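Local coordinates for Lmo0740 protein (Listeria monocytogenes, PDB 4RFA) that probably acts as a Crp-type transcription activator, pairing a cyclic nucleotide-binding domain with a DNA-binding domain in a two-chain assembly, at residues A[43-48]-A[106-111]; A[51-56]-A[102-107]; A[57-62]-A[73-78]; A[79-84]-A[130-135]. All coordinates share one frame; numbering follows the deposited sequence.

In the fold
After the N-terminal helices and strand 29-35, the chain enters the loop 43-48, which contact 1 ties to the end of strand 103-110 and the start of the following helix. Contact 2 pairs strands 49-55 and 103-110 within the same four-stranded sheet and closes a slightly smaller loop that ends on the same strand as contact 1. Contact 3, the hairpin of strands 58-62 and 72-76 in a second sheet, falls within both loops. Contact 4 follows contact 3 in series and crosses contacts 1 and 2, since its second segment lies beyond theirs; it joins edge strand 81-82 to the long helix 126-143. Contacts 3 and 4 both touch the second subunit.

Contact 1 of 4, residues A[43-48]-A[106-111]; sequences EDEKAK and LYKIDA
Lys48 and Ala111 meet through their backbones, and this pair gives the contact its strong hydrogen bond: Ala111 N donates to Lys48 O at 3.0 Å. The N-H...O angle is 161°, and the donor lies in the carbonyl plane on a lone pair of Lys48 O. Ala111 opens helix 111-120, where the first N-H groups have no carbonyl of an earlier helical turn to bind, so the loop provides an acceptor from outside. The methyl of Ala111 lies against the same oxygen, its CB 3.1 Å from Lys48 O. Asp110 stands at the N-cap, and its OD1 accepts a bond from Phe113 N, which satisfies another N-H of the first turn. With CG anti to the backbone N (chi1 167°), the carboxylate of Asp110 swings toward the loop, Asp110 OD2 coming to 4.0 Å from Ala47 CB.

Farther back on the strand, Lys108 reaches out fully extended, its stem lying against Phe51 of strand 49-55, and forms a salt bridge from NZ to Glu45 OE1 at 3.3 Å. As a hydrogen bond it is weak. The grip is one-sided, because Glu45 OE2 stays 4.0 Å from Lys108 NZ. A second acid is near without touching: Glu43 OE1 is 4.6 Å from Lys108 NZ, and the two carboxylates together probably make this a favourable place for a positive charge. The chemistry therefore divides the work: a directional backbone bond fixes the end of the loop to the helix start, whereas the ion pair at the surface, its lysine partly covered, holds Glu45 more loosely and is probably weakened by solvent.

Contact 2 of 4, residues A[51-56]-A[102-107]; sequences FFIVEG and ESLMLY
Val54 has CG1 anti to its carbonyl carbon (chi1 -55°), a rotation that sets CG1 at the Tyr107 ring and turns CG2 onto Met105. Val54 CG1 arrives at the ring edge, in plane, 3.5 Å from Tyr107 CD2. On the other branch the packing is tight, for Val54 CG2 lies only 3.3 Å from CG of Met105, a selenomethionine whose chain runs extended as far as SE and then bends. Leu106 holds CG between its backbone N and carbonyl carbon (chi1 63°), which, with chi2, lets the two methyls meet different partners. Leu106 CD1 meets the edge of the Phe51 ring, 4.0 Å from CD2 of Phe51, while Leu106 CD2 is 3.9 Å from Ile53 CD1. The Phe51 ring is also stacked with Phe42, and Leu12 and Leu16 of helix 11-20 pack on Val54 and Tyr107 respectively.

The backbones run antiparallel, their axes at 142°. Phe52 and Tyr107 are a hydrogen-bonded pair, Phe52 N giving to Tyr107 O at 3.0 Å and Tyr107 N giving to Phe52 O in return. Beyond Ile53, which faces Leu106 without such bonds, the register slips by one residue. Met105 O then receives two donors: Val54 N at 2.9 Å and, weakly, Glu55 N at 3.4 Å. Met105 N closes the pattern by donating to Glu55 O. Two residues, Val54 and Glu55, opposite the single Met105 define a classic beta bulge, here in the middle strand pair of the four-stranded sheet in the beta-roll of a cyclic nucleotide-binding domain.

Contact 3 of 4, residues A[57-62]-A[73-78]; sequences YAAVEL and SIFVLP
Ala58 and Val76 form a hydrogen-bonded pair between strands 58-62 and 73-76, which run antiparallel at 158° with their axes 4.5 Å apart at closest approach. Ala58 N donates to Val76 O on a lone pair in the carbonyl plane; the return bond, Val76 N to Ala58 O at 2.8 Å, is nearly straight at the hydrogen although its donor stands well above the carbonyl plane. Just outside this pair the Tyr57 ring lies against Leu77 and Pro78, just past the end of the other strand. Pro78 CD sits over one face, 4.0 Å from the Tyr57 ring centroid and 28° off the ring normal, a CH-pi contact. Leu77 CD2 approaches the same ring at its edge, 3.8 Å from Tyr57 CE2, and Phe180 adds a further ring nearby.

The two strands are the arms of a beta hairpin in the second sheet of the domain, where strand 58-62 is central, with 95-99 on its other side. Toward the connecting loop the hairpin carries a classic beta bulge: Ser73 and Ile74 both face Val60, Ser73 N donating to Val60 O at 2.7 Å and Ile74 O accepting from Val60 N, both bonds nearly along the C=O axis. Val60 has CG1 anti to the backbone N (chi1 -174°), so that CG2 is the branch facing its neighbours, 3.8 Å from Val76 CG2 and 3.9 Å from Ile74 CG2. Tyr140 of the second subunit packs on Val60 and Ile74. On the opposite face Ala59 CB meets the Phe75 ring obliquely, 4.0 Å from CE1, while Leu161 and Met165 of helix 150-165 touch that ring.

Contact 4 of 4, residues A[79-84]-A[130-135]; sequences YNVLGI and TSIADV
Val81 points its CB at the helix and meets Ser131 head-on: Val81 CG2 lies 3.3 Å from Ser131 CB, closer than usual for two carbons and a sign of tight packing. Val81 CG2 is anti to the carbonyl carbon, with CG1 anti to the backbone N (chi1 -162°), and it is CG2 that reaches the helix. Ser131 offers its methylene rather than its hydroxyl. Ser131 OG is 3.9 Å from Val81 CG2 and hydrogen-bonds back to Phe127 O, one turn earlier, so the polar atom is satisfied within the helix.

Beside Ser131, Ile132 sets out alongside the strand segment at CB, and its far end turns in. Ile132 CD1 comes 4.1 Å from Val81 CG2 and 4.2 Å from Ile84 CD1, so this one methyl touches both side chains, which lie roughly at a right angle to each other as seen from it. At the other end the touch is loose, with Asn80 ND2 4.5 Å from Val135 CG2; the amide oxygen, OD1, is engaged by Leu77 N. No hydrogen bond joins the segments.

Val81 also packs on Ile50 and Phe52, so it joins edge strand 81-82 both to its neighbour 49-55 and to helix 126-143, whose Phe127 meets Phe52. That helix is also part of the subunit interface: Ile132 packs on Ile132 of the second subunit and Ile84 on its Phe136, an arrangement consistent with the long dimer helix of Crp-like regulators, which here follows the beta-roll after the short helix 111-120.

Contact 1 of 4, residues A[43-48]-A[106-111]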
loop_
_atom_site.group_PDB
_atom_site.type_symbol
_atom_site.label_atom_id
_atom_site.label_comp_id
_atom_site.label_asym_id
_atom_site.label_seq_id
_atom_site.Cartn_x
_atom_site.Cartn_y
_atom_site.Cartn_z
ATOM N N GLU A 43 14.158 -14.077 7.596
ATOM C CA GLU A 43 15.360 -14.744 7.025
ATOM C C GLU A 43 15.277 -14.802 5.509
ATOM O O GLU A 43 14.320 -15.339 4.969
ATOM C CB GLU A 43 15.524 -16.196 7.512
ATOM C CG GLU A 43 16.465 -16.399 8.685
ATOM C CD GLU A 43 15.741 -16.350 10.016
ATOM O OE1 GLU A 43 14.928 -17.264 10.281
ATOM O OE2 GLU A 43 15.990 -15.405 10.793
ATOM N N ASP A 44 16.299 -14.306 4.820
ATOM C CA ASP A 44 16.289 -14.293 3.351
ATOM C C ASP A 44 16.749 -15.638 2.796
ATOM O O ASP A 44 17.640 -15.701 1.958
ATOM C CB ASP A 44 17.118 -13.121 2.783
ATOM C CG ASP A 44 18.400 -12.866 3.562
ATOM O OD1 ASP A 44 18.314 -12.633 4.786
ATOM O OD2 ASP A 44 19.490 -12.883 2.952
ATOM N N GLU A 45 16.123 -16.713 3.268
ATOM C CA GLU A 45 16.371 -18.051 2.742
ATOM C C GLU A 45 15.970 -18.096 1.263
ATOM O O GLU A 45 15.331 -17.164 0.741
ATOM C CB GLU A 45 15.594 -19.109 3.548
ATOM C CG GLU A 45 16.140 -19.380 4.949
ATOM C CD GLU A 45 15.062 -19.799 5.939
ATOM O OE1 GLU A 45 14.429 -18.908 6.545
ATOM O OE2 GLU A 45 14.849 -21.016 6.119
ATOM N N LYS A 46 16.363 -19.173 0.588
ATOM C CA LYS A 46 16.031 -19.348 -0.824
ATOM C C LYS A 46 14.530 -19.565 -0.948
ATOM O O LYS A 46 13.826 -18.776 -1.582
ATOM C CB LYS A 46 16.813 -20.514 -1.429
ATOM C CG LYS A 46 18.312 -20.263 -1.447
ATOM C CD LYS A 46 19.059 -21.242 -2.340
ATOM C CE LYS A 46 20.434 -20.702 -2.703
ATOM N NZ LYS A 46 21.181 -21.606 -3.624
ATOM N N ALA A 47 14.045 -20.626 -0.314
ATOM C CA ALA A 47 12.616 -20.869 -0.223
ATOM C C ALA A 47 12.056 -19.869 0.779
ATOM O O ALA A 47 12.467 -19.838 1.935
ATOM C CB ALA A 47 12.337 -22.301 0.207
ATOM N N LYS A 48 11.140 -19.033 0.314
ATOM C CA LYS A 48 10.633 -17.930 1.105
ATOM C C LYS A 48 9.260 -18.294 1.678
ATOM O O LYS A 48 8.629 -19.249 1.243
ATOM C CB LYS A 48 10.571 -16.678 0.228
ATOM C CG LYS A 48 11.812 -16.541 -0.644
ATOM C CD LYS A 48 12.125 -15.113 -1.020
ATOM C CE LYS A 48 13.451 -15.055 -1.766
ATOM N NZ LYS A 48 13.986 -13.668 -1.737
ATOM N N LEU A 106 2.729 -15.594 15.559
ATOM C CA LEU A 106 2.467 -15.743 14.141
ATOM C C LEU A 106 2.783 -17.111 13.629
ATOM O O LEU A 106 3.447 -17.895 14.301
ATOM C CB LEU A 106 3.263 -14.695 13.362
ATOM C CG LEU A 106 4.775 -14.736 13.422
ATOM C CD1 LEU A 106 5.323 -15.909 12.632
ATOM C CD2 LEU A 106 5.344 -13.451 12.871
ATOM N N TYR A 107 2.317 -17.374 12.412
ATOM C CA TYR A 107 2.664 -18.585 11.693
ATOM C C TYR A 107 3.561 -18.279 10.503
ATOM O O TYR A 107 3.311 -17.386 9.745
ATOM C CB TYR A 107 1.389 -19.332 11.269
ATOM C CG TYR A 107 0.794 -20.100 12.429
ATOM C CD1 TYR A 107 1.265 -21.350 12.779
ATOM C CD2 TYR A 107 -0.173 -19.520 13.230
ATOM C CE1 TYR A 107 0.738 -22.031 13.873
ATOM C CE2 TYR A 107 -0.703 -20.189 14.324
ATOM C CZ TYR A 107 -0.258 -21.430 14.636
ATOM O OH TYR A 107 -0.801 -22.040 15.731
ATOM N N LYS A 108 4.648 -19.008 10.363
ATOM C CA LYS A 108 5.476 -18.868 9.167
ATOM C C LYS A 108 5.073 -19.987 8.250
ATOM O O LYS A 108 5.197 -21.145 8.628
ATOM C CB LYS A 108 6.952 -19.006 9.533
ATOM C CG LYS A 108 7.902 -18.940 8.353
ATOM C CD LYS A 108 9.328 -19.077 8.829
ATOM C CE LYS A 108 10.294 -19.200 7.659
ATOM N NZ LYS A 108 11.608 -19.689 8.145
ATOM N N ILE A 109 4.635 -19.650 7.046
ATOM C CA ILE A 109 4.211 -20.650 6.087
ATOM C C ILE A 109 4.996 -20.621 4.784
ATOM O O ILE A 109 5.050 -19.611 4.098
ATOM C CB ILE A 109 2.742 -20.464 5.710
ATOM C CG1 ILE A 109 1.874 -20.435 6.954
ATOM C CG2 ILE A 109 2.332 -21.610 4.827
ATOM C CD1 ILE A 109 0.563 -19.739 6.781
ATOM N N ASP A 110 5.572 -21.752 4.422
ATOM C CA ASP A 110 6.355 -21.823 3.227
ATOM C C ASP A 110 5.444 -21.405 2.099
ATOM O O ASP A 110 4.310 -21.850 1.996
ATOM C CB ASP A 110 6.947 -23.221 3.039
ATOM C CG ASP A 110 7.510 -23.424 1.652
ATOM O OD1 ASP A 110 6.707 -23.449 0.682
ATOM O OD2 ASP A 110 8.751 -23.524 1.546
ATOM N N ALA A 111 5.949 -20.501 1.270
ATOM C CA ALA A 111 5.160 -19.838 0.258
ATOM C C ALA A 111 4.803 -20.756 -0.928
ATOM O O ALA A 111 3.656 -20.762 -1.431
ATOM C CB ALA A 111 5.940 -18.620 -0.231
#

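Contact 2 of 4, residues A[51-56]-A[102-107]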
loop_
_atom_site.group_PDB
_atom_site.type_symbol
_atom_site.label_atom_id
_atom_site.label_comp_id
_atom_site.label_asym_id
_atom_site.label_seq_id
_atom_site.Cartn_x
_atom_site.Cartn_y
_atom_site.Cartn_z
ATOM N N PHE A 51 3.918 -14.812 6.334
ATOM C CA PHE A 51 3.718 -14.801 7.800
ATOM C C PHE A 51 2.329 -14.315 8.165
ATOM O O PHE A 51 1.927 -13.276 7.740
ATOM C CB PHE A 51 4.752 -13.881 8.486
ATOM C CG PHE A 51 6.157 -14.267 8.204
ATOM C CD1 PHE A 51 6.744 -13.949 6.982
ATOM C CD2 PHE A 51 6.883 -14.974 9.115
ATOM C CE1 PHE A 51 8.041 -14.366 6.687
ATOM C CE2 PHE A 51 8.170 -15.380 8.842
ATOM C CZ PHE A 51 8.751 -15.087 7.627
ATOM N N PHE A 52 1.586 -15.082 8.948
ATOM C CA PHE A 52 0.290 -14.622 9.453
ATOM C C PHE A 52 0.260 -14.335 10.926
ATOM O O PHE A 52 0.536 -15.229 11.745
ATOM C CB PHE A 52 -0.756 -15.697 9.212
ATOM C CG PHE A 52 -1.375 -15.601 7.889
ATOM C CD1 PHE A 52 -2.333 -14.628 7.646
ATOM C CD2 PHE A 52 -0.971 -16.438 6.867
ATOM C CE1 PHE A 52 -2.903 -14.506 6.394
ATOM C CE2 PHE A 52 -1.536 -16.329 5.611
ATOM C CZ PHE A 52 -2.506 -15.364 5.373
ATOM N N ILE A 53 -0.152 -13.133 11.283
ATOM C CA ILE A 53 -0.243 -12.757 12.691
ATOM C C ILE A 53 -1.566 -13.298 13.191
ATOM O O ILE A 53 -2.608 -13.060 12.579
ATOM C CB ILE A 53 -0.231 -11.254 12.895
ATOM C CG1 ILE A 53 0.901 -10.603 12.106
ATOM C CG2 ILE A 53 -0.239 -10.914 14.378
ATOM C CD1 ILE A 53 2.207 -11.338 12.044
ATOM N N VAL A 54 -1.528 -14.059 14.270
ATOM C CA VAL A 54 -2.775 -14.582 14.844
ATOM C C VAL A 54 -3.138 -13.811 16.091
ATOM O O VAL A 54 -4.306 -13.670 16.394
ATOM C CB VAL A 54 -2.759 -16.106 15.106
ATOM C CG1 VAL A 54 -2.411 -16.862 13.839
ATOM C CG2 VAL A 54 -1.790 -16.452 16.204
ATOM N N GLU A 55 -2.164 -13.268 16.801
ATOM C CA GLU A 55 -2.517 -12.390 17.905
ATOM C C GLU A 55 -1.438 -11.382 18.191
ATOM O O GLU A 55 -0.270 -11.625 17.904
ATOM C CB GLU A 55 -2.835 -13.222 19.160
ATOM C CG GLU A 55 -1.674 -13.968 19.732
ATOM C CD GLU A 55 -2.036 -14.808 20.979
ATOM O OE1 GLU A 55 -3.042 -15.554 20.955
ATOM O OE2 GLU A 55 -1.286 -14.728 21.983
ATOM N N GLY A 56 -1.823 -10.249 18.769
ATOM C CA GLY A 56 -0.877 -9.159 19.055
ATOM C C GLY A 56 -0.674 -8.143 17.919
ATOM O O GLY A 56 -1.228 -8.286 16.832
ATOM N N GLU A 102 2.273 -6.901 24.440
ATOM C CA GLU A 102 3.065 -7.637 25.419
ATOM C C GLU A 102 3.576 -8.915 24.765
ATOM O O GLU A 102 4.749 -9.299 24.924
ATOM C CB GLU A 102 2.225 -7.911 26.662
ATOM C CG GLU A 102 1.722 -6.630 27.354
ATOM N N SER A 103 2.700 -9.539 23.979
ATOM C CA SER A 103 3.097 -10.615 23.081
ATOM C C SER A 103 2.372 -10.623 21.738
ATOM O O SER A 103 1.343 -9.949 21.540
ATOM C CB SER A 103 2.891 -11.978 23.763
ATOM O OG SER A 103 1.505 -12.267 23.816
ATOM N N LEU A 104 2.956 -11.403 20.831
ATOM C CA LEU A 104 2.490 -11.597 19.510
ATOM C C LEU A 104 2.887 -12.996 19.043
ATOM O O LEU A 104 4.007 -13.475 19.345
ATOM C CB LEU A 104 3.097 -10.520 18.607
ATOM C CG LEU A 104 2.811 -10.560 17.115
ATOM C CD1 LEU A 104 2.904 -9.144 16.514
ATOM C CD2 LEU A 104 3.729 -11.527 16.379
HETATM N N MSE A 105 1.968 -13.636 18.328
HETATM C CA MSE A 105 2.151 -14.981 17.777
HETATM C C MSE A 105 1.891 -14.931 16.327
HETATM O O MSE A 105 0.912 -14.351 15.901
HETATM C CB MSE A 105 1.109 -15.981 18.255
HETATM C CG MSE A 105 1.140 -17.361 17.544
HETATM SE SE MSE A 105 -0.091 -18.538 18.563
HETATM C CE MSE A 105 0.872 -18.534 20.294
ATOM N N LEU A 106 2.729 -15.594 15.559
ATOM C CA LEU A 106 2.467 -15.743 14.141
ATOM C C LEU A 106 2.783 -17.111 13.629
ATOM O O LEU A 106 3.447 -17.895 14.301
ATOM C CB LEU A 106 3.263 -14.695 13.362
ATOM C CG LEU A 106 4.775 -14.736 13.422
ATOM C CD1 LEU A 106 5.323 -15.909 12.632
ATOM C CD2 LEU A 106 5.344 -13.451 12.871
ATOM N N TYR A 107 2.317 -17.374 12.412
ATOM C CA TYR A 107 2.664 -18.585 11.693
ATOM C C TYR A 107 3.561 -18.279 10.503
ATOM O O TYR A 107 3.311 -17.386 9.745
ATOM C CB TYR A 107 1.389 -19.332 11.269
ATOM C CG TYR A 107 0.794 -20.100 12.429
ATOM C CD1 TYR A 107 1.265 -21.350 12.779
ATOM C CD2 TYR A 107 -0.173 -19.520 13.230
ATOM C CE1 TYR A 107 0.738 -22.031 13.873
ATOM C CE2 TYR A 107 -0.703 -20.189 14.324
ATOM C CZ TYR A 107 -0.258 -21.430 14.636
ATOM O OH TYR A 107 -0.801 -22.040 15.731
#

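Contact 3 of 4, residues A[57-62]-A[73-78]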
loop_
_atom_site.group_PDB
_atom_site.type_symbol
_atom_site.label_atom_id
_atom_site.label_comp_id
_atom_site.label_asym_id
_atom_site.label_seq_id
_atom_site.Cartn_x
_atom_site.Cartn_y
_atom_site.Cartn_z
ATOM N N TYR A 57 0.164 -7.138 18.183
ATOM C CA TYR A 57 0.316 -5.984 17.310
ATOM C C TYR A 57 1.773 -5.666 17.167
ATOM O O TYR A 57 2.565 -5.837 18.088
ATOM C CB TYR A 57 -0.435 -4.767 17.883
ATOM C CG TYR A 57 -1.937 -4.958 17.899
ATOM C CD1 TYR A 57 -2.591 -5.552 18.962
ATOM C CD2 TYR A 57 -2.693 -4.553 16.837
ATOM C CE1 TYR A 57 -3.974 -5.722 18.946
ATOM C CE2 TYR A 57 -4.038 -4.721 16.805
ATOM C CZ TYR A 57 -4.679 -5.316 17.854
ATOM O OH TYR A 57 -6.038 -5.447 17.771
ATOM N N ALA A 58 2.160 -5.252 15.990
ATOM C CA ALA A 58 3.484 -4.696 15.829
ATOM C C ALA A 58 3.417 -3.388 15.080
ATOM O O ALA A 58 2.370 -3.018 14.569
ATOM C CB ALA A 58 4.384 -5.685 15.091
ATOM N N ALA A 59 4.562 -2.715 14.985
ATOM C CA ALA A 59 4.696 -1.473 14.223
ATOM C C ALA A 59 5.806 -1.569 13.243
ATOM O O ALA A 59 6.898 -2.034 13.581
ATOM C CB ALA A 59 4.981 -0.298 15.160
ATOM N N VAL A 60 5.544 -1.099 12.033
ATOM C CA VAL A 60 6.581 -0.963 11.022
ATOM C C VAL A 60 7.155 0.488 11.101
ATOM O O VAL A 60 6.436 1.469 10.927
ATOM C CB VAL A 60 5.989 -1.218 9.623
ATOM C CG1 VAL A 60 7.052 -1.232 8.560
ATOM C CG2 VAL A 60 5.182 -2.525 9.594
ATOM N N GLU A 61 8.454 0.611 11.280
ATOM C CA GLU A 61 9.106 1.906 11.476
ATOM C C GLU A 61 9.818 2.440 10.247
ATOM O O GLU A 61 10.520 1.696 9.581
ATOM C CB GLU A 61 10.164 1.762 12.569
ATOM C CG GLU A 61 9.644 1.097 13.838
ATOM C CD GLU A 61 10.571 1.288 15.034
ATOM O OE1 GLU A 61 11.659 1.889 14.844
ATOM O OE2 GLU A 61 10.208 0.830 16.146
ATOM N N LEU A 62 9.692 3.747 9.996
ATOM C CA LEU A 62 10.514 4.435 8.991
ATOM C C LEU A 62 11.930 4.670 9.543
ATOM O O LEU A 62 12.139 5.518 10.435
ATOM C CB LEU A 62 9.872 5.769 8.552
ATOM C CG LEU A 62 10.746 6.669 7.635
ATOM C CD1 LEU A 62 11.426 5.885 6.516
ATOM C CD2 LEU A 62 9.936 7.815 7.046
ATOM N N SER A 73 5.206 3.814 10.375
ATOM C CA SER A 73 4.564 3.964 9.068
ATOM C C SER A 73 3.219 3.328 9.108
ATOM O O SER A 73 2.280 3.846 8.544
ATOM C CB SER A 73 5.400 3.256 7.964
ATOM O OG SER A 73 6.710 3.818 7.954
ATOM N N ILE A 74 3.126 2.161 9.735
ATOM C CA ILE A 74 1.837 1.472 9.785
ATOM C C ILE A 74 1.889 0.417 10.862
ATOM O O ILE A 74 2.975 -0.031 11.185
ATOM C CB ILE A 74 1.515 0.845 8.365
ATOM C CG1 ILE A 74 0.097 0.292 8.281
ATOM C CG2 ILE A 74 2.540 -0.185 7.999
ATOM C CD1 ILE A 74 -0.348 0.004 6.832
ATOM N N PHE A 75 0.733 0.016 11.395
ATOM C CA PHE A 75 0.670 -1.084 12.312
ATOM C C PHE A 75 0.399 -2.413 11.617
ATOM O O PHE A 75 -0.212 -2.437 10.597
ATOM C CB PHE A 75 -0.387 -0.807 13.367
ATOM C CG PHE A 75 -0.002 0.310 14.279
ATOM C CD1 PHE A 75 0.894 0.084 15.323
ATOM C CD2 PHE A 75 -0.429 1.595 14.039
ATOM C CE1 PHE A 75 1.321 1.122 16.143
ATOM C CE2 PHE A 75 0.002 2.660 14.851
ATOM C CZ PHE A 75 0.889 2.424 15.900
ATOM N N VAL A 76 0.803 -3.511 12.255
ATOM C CA VAL A 76 0.546 -4.871 11.819
ATOM C C VAL A 76 -0.467 -5.426 12.801
ATOM O O VAL A 76 -0.216 -5.433 14.003
ATOM C CB VAL A 76 1.839 -5.672 12.010
ATOM C CG1 VAL A 76 1.622 -7.181 11.833
ATOM C CG2 VAL A 76 2.896 -5.097 11.104
ATOM N N LEU A 77 -1.587 -5.896 12.282
ATOM C CA LEU A 77 -2.721 -6.372 13.053
ATOM C C LEU A 77 -2.870 -7.889 12.964
ATOM O O LEU A 77 -2.356 -8.508 12.032
ATOM C CB LEU A 77 -4.015 -5.742 12.499
ATOM C CG LEU A 77 -3.860 -4.295 12.072
ATOM C CD1 LEU A 77 -5.131 -3.738 11.438
ATOM C CD2 LEU A 77 -3.461 -3.419 13.253
ATOM N N PRO A 78 -3.573 -8.488 13.945
ATOM C CA PRO A 78 -3.999 -9.867 13.840
ATOM C C PRO A 78 -4.688 -10.109 12.506
ATOM O O PRO A 78 -5.482 -9.271 12.074
ATOM C CB PRO A 78 -4.980 -10.036 15.035
ATOM C CG PRO A 78 -4.570 -9.005 16.026
ATOM C CD PRO A 78 -4.162 -7.832 15.127
#

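Contact 4 of 4, residues A[79-84]-A[130-135]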
loop_
_atom_site.group_PDB
_atom_site.type_symbol
_atom_site.label_atom_id
_atom_site.label_comp_id
_atom_site.label_asym_id
_atom_site.label_seq_id
_atom_site.Cartn_x
_atom_site.Cartn_y
_atom_site.Cartn_z
ATOM N N TYR A 79 -4.321 -11.198 11.839
ATOM C CA TYR A 79 -4.846 -11.632 10.526
ATOM C C TYR A 79 -4.242 -10.954 9.310
ATOM O O TYR A 79 -4.633 -11.267 8.180
ATOM C CB TYR A 79 -6.379 -11.579 10.486
ATOM C CG TYR A 79 -6.971 -12.190 11.727
ATOM C CD1 TYR A 79 -6.704 -13.517 12.041
ATOM C CD2 TYR A 79 -7.738 -11.442 12.615
ATOM C CE1 TYR A 79 -7.199 -14.103 13.189
ATOM C CE2 TYR A 79 -8.243 -12.020 13.771
ATOM C CZ TYR A 79 -7.969 -13.354 14.049
ATOM O OH TYR A 79 -8.451 -13.961 15.189
ATOM N N ASN A 80 -3.273 -10.065 9.513
ATOM C CA ASN A 80 -2.440 -9.583 8.412
ATOM C C ASN A 80 -1.468 -10.608 7.876
ATOM O O ASN A 80 -0.943 -11.468 8.618
ATOM C CB ASN A 80 -1.601 -8.348 8.828
ATOM C CG ASN A 80 -2.437 -7.105 9.072
ATOM O OD1 ASN A 80 -1.954 -6.124 9.605
ATOM N ND2 ASN A 80 -3.694 -7.150 8.712
ATOM N N VAL A 81 -1.261 -10.568 6.563
ATOM C CA VAL A 81 -0.194 -11.346 5.929
ATOM C C VAL A 81 1.060 -10.481 5.942
ATOM O O VAL A 81 0.919 -9.296 5.812
ATOM C CB VAL A 81 -0.530 -11.708 4.470
ATOM C CG1 VAL A 81 0.335 -12.844 4.005
ATOM C CG2 VAL A 81 -1.966 -12.137 4.351
ATOM N N LEU A 82 2.253 -11.057 6.125
ATOM C CA LEU A 82 3.512 -10.295 6.193
ATOM C C LEU A 82 4.540 -10.999 5.345
ATOM O O LEU A 82 4.435 -12.215 5.008
ATOM C CB LEU A 82 4.105 -10.199 7.605
ATOM C CG LEU A 82 3.873 -9.086 8.605
ATOM C CD1 LEU A 82 4.568 -9.348 9.915
ATOM C CD2 LEU A 82 4.325 -7.726 8.114
ATOM N N GLY A 83 5.539 -10.210 4.973
ATOM C CA GLY A 83 6.637 -10.705 4.177
ATOM C C GLY A 83 6.345 -10.782 2.693
ATOM O O GLY A 83 7.075 -11.466 1.963
ATOM N N ILE A 84 5.288 -10.126 2.221
ATOM C CA ILE A 84 5.010 -10.139 0.755
ATOM C C ILE A 84 6.047 -9.270 0.047
ATOM O O ILE A 84 6.452 -9.549 -1.077
ATOM C CB ILE A 84 3.614 -9.635 0.362
ATOM C CG1 ILE A 84 2.514 -10.356 1.148
ATOM C CG2 ILE A 84 3.411 -9.790 -1.151
ATOM C CD1 ILE A 84 2.058 -11.667 0.612
ATOM N N THR A 130 -8.194 -11.228 -0.017
ATOM C CA THR A 130 -8.888 -10.366 0.936
ATOM C C THR A 130 -7.963 -9.776 1.947
ATOM O O THR A 130 -8.086 -8.610 2.248
ATOM C CB THR A 130 -10.037 -11.112 1.636
ATOM O OG1 THR A 130 -11.035 -11.410 0.656
ATOM C CG2 THR A 130 -10.656 -10.267 2.742
ATOM N N SER A 131 -7.025 -10.561 2.465
ATOM C CA SER A 131 -6.033 -10.046 3.396
ATOM C C SER A 131 -5.176 -8.934 2.787
ATOM O O SER A 131 -4.916 -7.934 3.438
ATOM C CB SER A 131 -5.097 -11.156 3.851
ATOM O OG SER A 131 -5.829 -12.331 4.057
ATOM N N ILE A 132 -4.733 -9.150 1.556
ATOM C CA ILE A 132 -3.961 -8.181 0.784
ATOM C C ILE A 132 -4.790 -6.936 0.546
ATOM O O ILE A 132 -4.356 -5.843 0.892
ATOM C CB ILE A 132 -3.546 -8.787 -0.590
ATOM C CG1 ILE A 132 -2.614 -9.999 -0.435
ATOM C CG2 ILE A 132 -2.856 -7.774 -1.481
ATOM C CD1 ILE A 132 -1.814 -10.027 0.836
ATOM N N ALA A 133 -5.991 -7.130 -0.002
ATOM C CA ALA A 133 -6.970 -6.045 -0.250
ATOM C C ALA A 133 -7.124 -5.165 0.952
ATOM O O ALA A 133 -7.082 -3.949 0.841
ATOM C CB ALA A 133 -8.317 -6.635 -0.634
ATOM N N ASP A 134 -7.225 -5.757 2.143
ATOM C CA ASP A 134 -7.365 -4.918 3.346
ATOM C C ASP A 134 -6.095 -4.137 3.667
ATOM O O ASP A 134 -6.174 -3.048 4.196
ATOM C CB ASP A 134 -7.782 -5.755 4.556
ATOM C CG ASP A 134 -9.201 -6.269 4.431
ATOM O OD1 ASP A 134 -9.975 -5.696 3.644
ATOM O OD2 ASP A 134 -9.553 -7.235 5.128
ATOM N N VAL A 135 -4.926 -4.660 3.335
ATOM C CA VAL A 135 -3.693 -3.901 3.631
ATOM C C VAL A 135 -3.607 -2.722 2.674
ATOM O O VAL A 135 -3.279 -1.608 3.102
ATOM C CB VAL A 135 -2.424 -4.745 3.528
ATOM C CG1 VAL A 135 -1.184 -3.873 3.725
ATOM C CG2 VAL A 135 -2.456 -5.761 4.619
#